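Local coordinates for protein agarase (Pseudoalteromonas fuliginea, PDB 6XJ9) that probably hydrolyses agarose, the galactan of red algal cell walls, as a glycoside hydrolase of family GH50 from a marine bacterium, at residues N401-Y406 against A411-K416; S440-D443 against P448-A451. All coordinates share one frame; numbering follows the deposited sequence.

Overall arrangement
The two contacts follow one another along the chain, with centres about 20 Å apart and nearest atoms about 6 Å apart. Contact 1 is partly buried and joins helix 397-406 to the start of helix 413-428. The residues that touch in contact 2 are all buried. It sets the loop 440-443 against strand 449-453, and Tyr441 of that loop also packs on helix 413-428. Both rest on tyrosine rings, and neither has a clear direct hydrogen bond between its segments. In contact 1 a tyrosine packs on a glutamate chain, whose carboxylate is held by residues outside the contact. In contact 2 two tyrosines stack, and a water joins the loop to the strand.

Contact 1: N401-Y406 against A411-K416; sequences NLERKY and ADYMQK
Tyr413 rests its ring on the side chain of Glu403, and the main interaction is CH-pi. Glu403 CB stands 3.9 Å from the centroid of the Tyr413 ring, only 6° off the ring normal. Glu403 CG is anti to the backbone N (chi1 -175°) and the chain stays extended beyond it. It therefore runs outward over the ring, with CG 3.8 Å from Tyr413 CD1. The carboxylate ends stacked on the same ring, with the planes 16° apart. Its oxygens are held from outside the contact, by a salt bridge to Lys376 and a hydrogen bond to His377.

Further apolar contacts lie beside this pair. Leu402 CB lies 4.0 Å from Tyr413 CD2. Tyr406 CB and Tyr413 CB meet at 3.8 Å. In a separate contact, Lys416 crosses Tyr406 at about a right angle, and its CG comes within 3.4 Å of Tyr406 CD1.

No hydrogen bond spans the two segments. Asp412 is the N-cap of its own helix, and its OD1 accepts from Gln415 N at 3.1 Å. The Tyr406 hydroxyl hydrogen-bonds to Asp741.

The contact thus joins the end of helix 397-406 to the start of helix 413-428, across a short linker. Tyr406 reaches along the second helix to Val420 and Arg424. Tyr406 and Arg404 also touch helix 242-252, through Lys248 and Leu244.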
loop_
_atom_site.group_PDB
_atom_site.type_symbol
_atom_site.label_atom_id
_atom_site.label_comp_id
_atom_site.label_asym_id
_atom_site.label_seq_id
_atom_site.Cartn_x
_atom_site.Cartn_y
_atom_site.Cartn_z
ATOM N N ASN A 401 -20.918 9.004 13.754
ATOM C CA ASN A 401 -19.479 9.176 13.886
ATOM C C ASN A 401 -19.064 10.637 13.716
ATOM O O ASN A 401 -18.146 11.093 14.398
ATOM C CB ASN A 401 -18.714 8.211 12.984
ATOM C CG ASN A 401 -18.841 6.785 13.471
ATOM O OD1 ASN A 401 -19.099 6.549 14.657
ATOM N ND2 ASN A 401 -18.677 5.834 12.564
ATOM N N LEU A 402 -19.743 11.354 12.810
ATOM C CA LEU A 402 -19.445 12.758 12.559
ATOM C C LEU A 402 -19.716 13.583 13.813
ATOM O O LEU A 402 -18.964 14.509 14.124
ATOM C CB LEU A 402 -20.303 13.286 11.407
ATOM C CG LEU A 402 -19.941 12.820 9.995
ATOM C CD1 LEU A 402 -20.765 13.601 8.981
ATOM C CD2 LEU A 402 -18.456 12.999 9.709
ATOM N N GLU A 403 -20.834 13.287 14.482
ATOM C CA GLU A 403 -21.208 14.028 15.675
ATOM C C GLU A 403 -20.277 13.654 16.826
ATOM O O GLU A 403 -19.882 14.518 17.605
ATOM C CB GLU A 403 -22.670 13.789 16.035
ATOM C CG GLU A 403 -23.117 14.637 17.214
ATOM C CD GLU A 403 -24.599 14.560 17.524
ATOM O OE1 GLU A 403 -25.269 13.660 16.989
ATOM O OE2 GLU A 403 -25.075 15.406 18.300
ATOM N N ARG A 404 -19.905 12.368 16.905
ATOM C CA ARG A 404 -18.941 11.926 17.902
ATOM C C ARG A 404 -17.611 12.649 17.680
ATOM O O ARG A 404 -16.942 13.042 18.634
ATOM C CB ARG A 404 -18.767 10.402 17.851
ATOM C CG ARG A 404 -19.865 9.618 18.559
ATOM C CD ARG A 404 -19.483 8.169 18.827
ATOM N NE ARG A 404 -19.926 7.359 17.716
ATOM C CZ ARG A 404 -20.658 6.247 17.769
ATOM N NH1 ARG A 404 -21.033 5.711 18.922
ATOM N NH2 ARG A 404 -20.988 5.655 16.634
ATOM N N LYS A 405 -17.251 12.839 16.406
ATOM C CA LYS A 405 -15.915 13.276 16.038
ATOM C C LYS A 405 -15.818 14.801 16.093
ATOM O O LYS A 405 -14.789 15.333 16.509
ATOM C CB LYS A 405 -15.545 12.776 14.636
ATOM C CG LYS A 405 -14.114 13.040 14.195
ATOM C CD LYS A 405 -13.806 12.306 12.902
ATOM C CE LYS A 405 -12.417 12.561 12.362
ATOM N NZ LYS A 405 -12.180 11.743 11.147
ATOM N N TYR A 406 -16.883 15.472 15.642
ATOM C CA TYR A 406 -16.835 16.893 15.331
ATOM C C TYR A 406 -17.898 17.654 16.115
ATOM O O TYR A 406 -18.050 18.862 15.953
ATOM C CB TYR A 406 -17.152 17.120 13.850
ATOM C CG TYR A 406 -16.164 16.562 12.851
ATOM C CD1 TYR A 406 -14.891 17.089 12.729
ATOM C CD2 TYR A 406 -16.524 15.539 11.984
ATOM C CE1 TYR A 406 -13.985 16.590 11.803
ATOM C CE2 TYR A 406 -15.632 15.034 11.046
ATOM C CZ TYR A 406 -14.359 15.564 10.949
ATOM O OH TYR A 406 -13.471 15.077 10.030
ATOM N N ALA A 411 -20.699 21.681 19.168
ATOM C CA ALA A 411 -20.188 22.295 17.953
ATOM C C ALA A 411 -21.041 21.862 16.757
ATOM O O ALA A 411 -21.784 20.881 16.828
ATOM C CB ALA A 411 -18.729 21.946 17.769
ATOM N N ASP A 412 -20.938 22.624 15.663
ATOM C CA ASP A 412 -21.740 22.411 14.471
ATOM C C ASP A 412 -21.044 21.339 13.630
ATOM O O ASP A 412 -20.256 21.663 12.744
ATOM C CB ASP A 412 -21.922 23.735 13.720
ATOM C CG ASP A 412 -22.863 23.681 12.525
ATOM O OD1 ASP A 412 -23.140 22.562 12.026
ATOM O OD2 ASP A 412 -23.303 24.770 12.086
ATOM N N TYR A 413 -21.344 20.063 13.926
ATOM C CA TYR A 413 -20.595 18.944 13.374
ATOM C C TYR A 413 -20.740 18.884 11.853
ATOM O O TYR A 413 -19.792 18.502 11.175
ATOM C CB TYR A 413 -20.942 17.621 14.070
ATOM C CG TYR A 413 -22.350 17.124 13.842
ATOM C CD1 TYR A 413 -23.388 17.486 14.691
ATOM C CD2 TYR A 413 -22.645 16.284 12.780
ATOM C CE1 TYR A 413 -24.681 17.035 14.484
ATOM C CE2 TYR A 413 -23.937 15.830 12.554
ATOM C CZ TYR A 413 -24.954 16.207 13.406
ATOM O OH TYR A 413 -26.221 15.761 13.170
ATOM N N MET A 414 -21.920 19.249 11.328
ATOM C CA MET A 414 -22.153 19.212 9.891
ATOM C C MET A 414 -21.308 20.280 9.201
ATOM O O MET A 414 -20.694 20.013 8.172
ATOM C CB MET A 414 -23.628 19.435 9.540
ATOM C CG MET A 414 -24.504 18.244 9.868
ATOM S SD MET A 414 -23.944 16.775 8.962
ATOM C CE MET A 414 -24.268 17.317 7.283
ATOM N N GLN A 415 -21.299 21.497 9.768
ATOM C CA GLN A 415 -20.522 22.597 9.211
ATOM C C GLN A 415 -19.039 22.236 9.217
ATOM O O GLN A 415 -18.331 22.526 8.259
ATOM C CB GLN A 415 -20.784 23.902 9.970
ATOM C CG GLN A 415 -19.770 25.003 9.683
ATOM C CD GLN A 415 -19.810 26.049 10.769
ATOM O OE1 GLN A 415 -18.955 26.085 11.657
ATOM N NE2 GLN A 415 -20.832 26.891 10.728
ATOM N N LYS A 416 -18.577 21.595 10.300
ATOM C CA LYS A 416 -17.173 21.226 10.394
ATOM C C LYS A 416 -16.858 20.124 9.381
ATOM O O LYS A 416 -15.775 20.104 8.798
ATOM C CB LYS A 416 -16.792 20.850 11.829
ATOM C CG LYS A 416 -15.360 20.367 12.028
ATOM C CD LYS A 416 -14.301 21.439 11.835
ATOM C CE LYS A 416 -12.902 20.955 12.172
ATOM N NZ LYS A 416 -11.889 22.026 12.013
#

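Contact 2: S440-D443 against P448-A451; sequences SYYD and PYFA
Tyr442 and Tyr449 owe their stack to different first torsions. In Tyr442, CG is anti to the carbonyl carbon (chi1 -77°), which carries the ring toward Ala451 and over Tyr449. In Tyr449, CG sits between the backbone N and the carbonyl carbon (chi1 67°), which sends the ring out towards the loop. The two side chains run at about a right angle, yet their rings lie nearly flat on each other.

This is an offset stack. The centroids are 4.4 Å apart and the planes differ by 17°. Tyr449 CE2 is the atom over the face of the Tyr442 ring, displaced toward its rim and 3.4 Å from Tyr442 CD1. The same face of Tyr449 also receives the loop backbone. Tyr442 CA makes a CH-pi contact there, 4.0 Å from the Tyr449 centroid. Tyr442 O comes within 3.1 Å of Tyr449 CE1, so the packing is tight.

The far end of Tyr442 meets the strand. Its CZ is 4.2 Å from Ala451 CB. A water bridges the two segments, 2.9 Å from Tyr442 OH and 2.6 Å from Phe450 O.

Helix 478-495 also borders the stack. Glu494 touches Tyr442, and Val495 touches both Tyr449 and Ala451.

After two short strands, the chain from strand 449-453 enters helix 478-495 and returns in strand 501-506, which pairs with it in parallel through backbone bonds of Tyr449 and Ala451. This beta-alpha-beta unit is consistent with the (beta/alpha)8 barrel expected of a GH50 catalytic domain, with the tyrosine stack on the helix-facing side of the strand.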
loop_
_atom_site.group_PDB
_atom_site.type_symbol
_atom_site.label_atom_id
_atom_site.label_comp_id
_atom_site.label_asym_id
_atom_site.label_seq_id
_atom_site.Cartn_x
_atom_site.Cartn_y
_atom_site.Cartn_z
ATOM N N SER A 440 -25.689 22.192 0.215
ATOM C CA SER A 440 -25.004 22.849 1.320
ATOM C C SER A 440 -23.680 23.446 0.863
ATOM O O SER A 440 -23.193 24.405 1.452
ATOM C CB SER A 440 -24.724 21.868 2.431
ATOM O OG SER A 440 -25.822 21.805 3.315
ATOM N N TYR A 441 -23.088 22.829 -0.160
ATOM C CA TYR A 441 -21.749 23.160 -0.613
ATOM C C TYR A 441 -21.782 24.185 -1.746
ATOM O O TYR A 441 -20.736 24.677 -2.152
ATOM C CB TYR A 441 -21.054 21.892 -1.121
ATOM C CG TYR A 441 -20.603 20.927 -0.049
ATOM C CD1 TYR A 441 -21.409 19.867 0.371
ATOM C CD2 TYR A 441 -19.344 21.047 0.514
ATOM C CE1 TYR A 441 -20.969 18.966 1.328
ATOM C CE2 TYR A 441 -18.901 20.168 1.491
ATOM C CZ TYR A 441 -19.716 19.121 1.896
ATOM O OH TYR A 441 -19.244 18.258 2.842
ATOM N N TYR A 442 -22.973 24.489 -2.271
ATOM C CA TYR A 442 -23.074 25.173 -3.553
ATOM C C TYR A 442 -22.541 26.603 -3.462
ATOM O O TYR A 442 -22.051 27.141 -4.449
ATOM C CB TYR A 442 -24.498 25.099 -4.110
ATOM C CG TYR A 442 -24.887 23.780 -4.736
ATOM C CD1 TYR A 442 -24.161 22.614 -4.504
ATOM C CD2 TYR A 442 -26.007 23.692 -5.543
ATOM C CE1 TYR A 442 -24.534 21.404 -5.073
ATOM C CE2 TYR A 442 -26.412 22.486 -6.096
ATOM C CZ TYR A 442 -25.667 21.339 -5.868
ATOM O OH TYR A 442 -26.064 20.155 -6.432
ATOM N N ASP A 443 -22.609 27.194 -2.262
ATOM C CA ASP A 443 -22.186 28.567 -2.053
ATOM C C ASP A 443 -20.710 28.620 -1.662
ATOM O O ASP A 443 -20.199 29.695 -1.359
ATOM C CB ASP A 443 -23.066 29.247 -1.001
ATOM C CG ASP A 443 -22.734 28.850 0.431
ATOM O OD1 ASP A 443 -21.988 27.852 0.630
ATOM O OD2 ASP A 443 -23.221 29.539 1.343
ATOM N N PRO A 448 -14.754 23.869 -6.953
ATOM C CA PRO A 448 -15.829 23.798 -7.947
ATOM C C PRO A 448 -16.616 22.501 -7.754
ATOM O O PRO A 448 -16.104 21.547 -7.161
ATOM C CB PRO A 448 -15.095 23.755 -9.302
ATOM C CG PRO A 448 -13.713 24.291 -8.997
ATOM C CD PRO A 448 -13.419 23.864 -7.576
ATOM N N TYR A 449 -17.859 22.490 -8.246
ATOM C CA TYR A 449 -18.776 21.400 -7.960
ATOM C C TYR A 449 -19.666 21.151 -9.174
ATOM O O TYR A 449 -19.839 22.024 -10.013
ATOM C CB TYR A 449 -19.586 21.685 -6.695
ATOM C CG TYR A 449 -20.550 22.842 -6.814
ATOM C CD1 TYR A 449 -20.151 24.131 -6.489
ATOM C CD2 TYR A 449 -21.852 22.658 -7.263
ATOM C CE1 TYR A 449 -21.030 25.200 -6.597
ATOM C CE2 TYR A 449 -22.738 23.724 -7.387
ATOM C CZ TYR A 449 -22.322 25.000 -7.049
ATOM O OH TYR A 449 -23.182 26.065 -7.148
ATOM N N PHE A 450 -20.183 19.923 -9.269
ATOM C CA PHE A 450 -21.122 19.530 -10.305
ATOM C C PHE A 450 -22.508 19.517 -9.670
ATOM O O PHE A 450 -22.637 19.065 -8.537
ATOM C CB PHE A 450 -20.700 18.169 -10.866
ATOM C CG PHE A 450 -19.478 18.242 -11.754
ATOM C CD1 PHE A 450 -18.216 18.491 -11.223
ATOM C CD2 PHE A 450 -19.598 18.140 -13.132
ATOM C CE1 PHE A 450 -17.101 18.596 -12.047
ATOM C CE2 PHE A 450 -18.481 18.240 -13.953
ATOM C CZ PHE A 450 -17.240 18.461 -13.407
ATOM N N ALA A 451 -23.510 20.054 -10.381
ATOM C CA ALA A 451 -24.890 20.038 -9.919
ATOM C C ALA A 451 -25.693 19.002 -10.709
ATOM O O ALA A 451 -25.220 18.462 -11.709
ATOM C CB ALA A 451 -25.494 21.420 -10.034
HETATM O O HOH W 1 -24.489 17.890 -7.180
#